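PDB 5JP6: putative polysaccharide deacetylase from Bdellovibrio bacteriovorus HD100, which probably removes acetyl groups from peptidoglycan as a zinc-dependent carbohydrate esterase of family 4. Local coordinates for residues Phe200-Lys205 with Gln263-Val268. The protein carries 1 engineered substitution. Numbering follows the deposited sequence. Where two conformers were deposited one is given.
Sequences FFATGK and QAVFDV
The helical turn whose Ala264 and Val265 touch Gly204 and Ala202 carries a side-chain bond on another of its faces, from Gln263 NE2 to Asp267 OD1 at 2.9 Å. The carboxylate oxygen lies almost in the amide plane of Gln263 and is met on its syn side, with the donor 30° out of the carboxylate plane; at the other end of the amide, OE1 bonds to the backbone N of Lys377. The bond to Asp267 spans one helical turn, i to i+4; together with Lys377 it settles which way round the amide sits.

The contact itself is apolar and uses short groups. Ala264 CB comes down over the backbone of Gly204, 3.9 Å from its CA, at the first turn of helix 204-209, and the two CA atoms are 5.4 Å apart. Alongside, one branch of Val265 reaches Ala202 of strand 199-202: with CG1 anti to the backbone N (chi1 172°), CG2 is the methyl that meets Ala202 CB, at 4.1 Å. Val207 continues this surface, touching Ala202, Ala264 and Val268.

Helix 251-269 belongs to the connection between the neighbouring parallel strands 223-227 and 275-277, in the NodB-type fold of this family. Here it packs against the junction between strand 199-202, which pairs with 223-227, and helix 204-209. The Ala202 side chain is about 10 Å from the zinc ion and about 7 Å from the side chain of its ligand His227. Such small, buried, nonpolar surfaces imply cohesion by van der Waals packing between helix and junction.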
loop_
_atom_site.group_PDB
_atom_site.type_symbol
_atom_site.label_atom_id
_atom_site.label_comp_id
_atom_site.label_asym_id
_atom_site.label_seq_id
_atom_site.Cartn_x
_atom_site.Cartn_y
_atom_site.Cartn_z
ATOM N N PHE A 200 6.818 -1.404 6.652
ATOM C CA PHE A 200 5.395 -1.304 6.384
ATOM C C PHE A 200 4.778 -0.203 7.218
ATOM O O PHE A 200 4.902 -0.198 8.441
ATOM C CB PHE A 200 4.690 -2.638 6.665
ATOM C CG PHE A 200 5.078 -3.745 5.727
ATOM C CD1 PHE A 200 6.291 -4.380 5.841
ATOM C CD2 PHE A 200 4.224 -4.119 4.681
ATOM C CE1 PHE A 200 6.670 -5.381 4.940
ATOM C CE2 PHE A 200 4.591 -5.112 3.796
ATOM C CZ PHE A 200 5.818 -5.739 3.918
ATOM N N PHE A 201 4.144 0.742 6.534
ATOM C CA PHE A 201 3.431 1.832 7.178
ATOM C C PHE A 201 1.940 1.508 7.064
ATOM O O PHE A 201 1.257 1.851 6.111
ATOM C CB PHE A 201 3.800 3.184 6.565
ATOM C CG PHE A 201 5.244 3.543 6.758
ATOM C CD1 PHE A 201 6.192 3.132 5.836
ATOM C CD2 PHE A 201 5.665 4.275 7.851
ATOM C CE1 PHE A 201 7.531 3.427 6.011
ATOM C CE2 PHE A 201 7.008 4.586 8.026
ATOM C CZ PHE A 201 7.942 4.155 7.111
ATOM N N ALA A 202 1.470 0.789 8.072
ATOM C CA ALA A 202 0.138 0.222 8.068
ATOM C C ALA A 202 -0.893 1.268 8.418
ATOM O O ALA A 202 -0.590 2.208 9.141
ATOM C CB ALA A 202 0.083 -0.924 9.075
ATOM N N THR A 203 -2.123 1.102 7.932
ATOM C CA THR A 203 -3.156 2.005 8.348
ATOM C C THR A 203 -4.127 1.284 9.285
ATOM O O THR A 203 -4.317 0.049 9.192
ATOM C CB THR A 203 -3.836 2.571 7.098
ATOM O OG1 THR A 203 -4.340 3.877 7.368
ATOM C CG2 THR A 203 -4.866 1.523 6.567
ATOM N N GLY A 204 -4.712 2.053 10.206
ATOM C CA GLY A 204 -5.604 1.496 11.209
ATOM C C GLY A 204 -6.717 0.632 10.652
ATOM O O GLY A 204 -6.972 -0.458 11.177
ATOM N N LYS A 205 -7.373 1.105 9.592
ATOM C CA LYS A 205 -8.473 0.379 9.021
ATOM C C LYS A 205 -8.020 -1.017 8.525
ATOM O O LYS A 205 -8.691 -2.010 8.762
ATOM C CB LYS A 205 -9.132 1.188 7.881
ATOM C CG LYS A 205 -10.328 0.513 7.241
ATOM C CD LYS A 205 -10.959 1.399 6.144
ATOM C CE LYS A 205 -12.225 0.758 5.589
ATOM N NZ LYS A 205 -11.970 -0.554 4.961
ATOM N N GLN A 263 -1.669 3.014 17.452
ATOM C CA GLN A 263 -2.376 2.236 18.445
ATOM C C GLN A 263 -2.901 0.907 17.862
ATOM O O GLN A 263 -2.864 -0.117 18.537
ATOM C CB GLN A 263 -3.518 3.053 19.034
ATOM C CG GLN A 263 -4.171 2.387 20.208
ATOM C CD GLN A 263 -3.339 2.470 21.491
ATOM O OE1 GLN A 263 -2.879 3.532 21.881
ATOM N NE2 GLN A 263 -3.170 1.336 22.160
ATOM N N ALA A 264 -3.416 0.948 16.629
ATOM C CA ALA A 264 -3.976 -0.270 16.020
ATOM C C ALA A 264 -2.881 -1.331 15.898
ATOM O O ALA A 264 -3.103 -2.508 16.182
ATOM C CB ALA A 264 -4.601 0.015 14.681
ATOM N N VAL A 265 -1.698 -0.914 15.425
ATOM C CA VAL A 265 -0.590 -1.858 15.295
ATOM C C VAL A 265 -0.206 -2.429 16.668
ATOM O O VAL A 265 -0.044 -3.645 16.839
ATOM C CB VAL A 265 0.625 -1.214 14.615
ATOM C CG1 VAL A 265 1.830 -2.137 14.663
ATOM C CG2 VAL A 265 0.301 -0.815 13.166
ATOM N N PHE A 266 -0.039 -1.538 17.620
ATOM C CA PHE A 266 0.322 -1.910 18.990
ATOM C C PHE A 266 -0.680 -2.881 19.607
ATOM O O PHE A 266 -0.302 -3.855 20.257
ATOM C CB PHE A 266 0.453 -0.680 19.847
ATOM C CG PHE A 266 0.770 -0.964 21.288
ATOM C CD1 PHE A 266 2.040 -1.307 21.668
ATOM C CD2 PHE A 266 -0.229 -0.959 22.246
ATOM C CE1 PHE A 266 2.337 -1.579 22.992
ATOM C CE2 PHE A 266 0.058 -1.235 23.556
ATOM C CZ PHE A 266 1.336 -1.572 23.918
ATOM N N ASP A 267 -1.967 -2.617 19.379
ATOM C CA ASP A 267 -3.010 -3.480 19.926
ATOM C C ASP A 267 -2.918 -4.918 19.404
ATOM O O ASP A 267 -3.303 -5.856 20.128
ATOM C CB ASP A 267 -4.379 -2.905 19.637
ATOM C CG ASP A 267 -4.707 -1.671 20.451
ATOM O OD1 ASP A 267 -3.984 -1.341 21.429
ATOM O OD2 ASP A 267 -5.708 -0.995 20.074
ATOM N N VAL A 268 -2.420 -5.092 18.174
ATOM C CA VAL A 268 -2.252 -6.448 17.613
ATOM C C VAL A 268 -0.948 -7.100 18.078
ATOM O O VAL A 268 -0.938 -8.265 18.516
ATOM C CB VAL A 268 -2.332 -6.439 16.082
ATOM C CG1 VAL A 268 -2.041 -7.819 15.480
ATOM C CG2 VAL A 268 -3.718 -5.951 15.616
#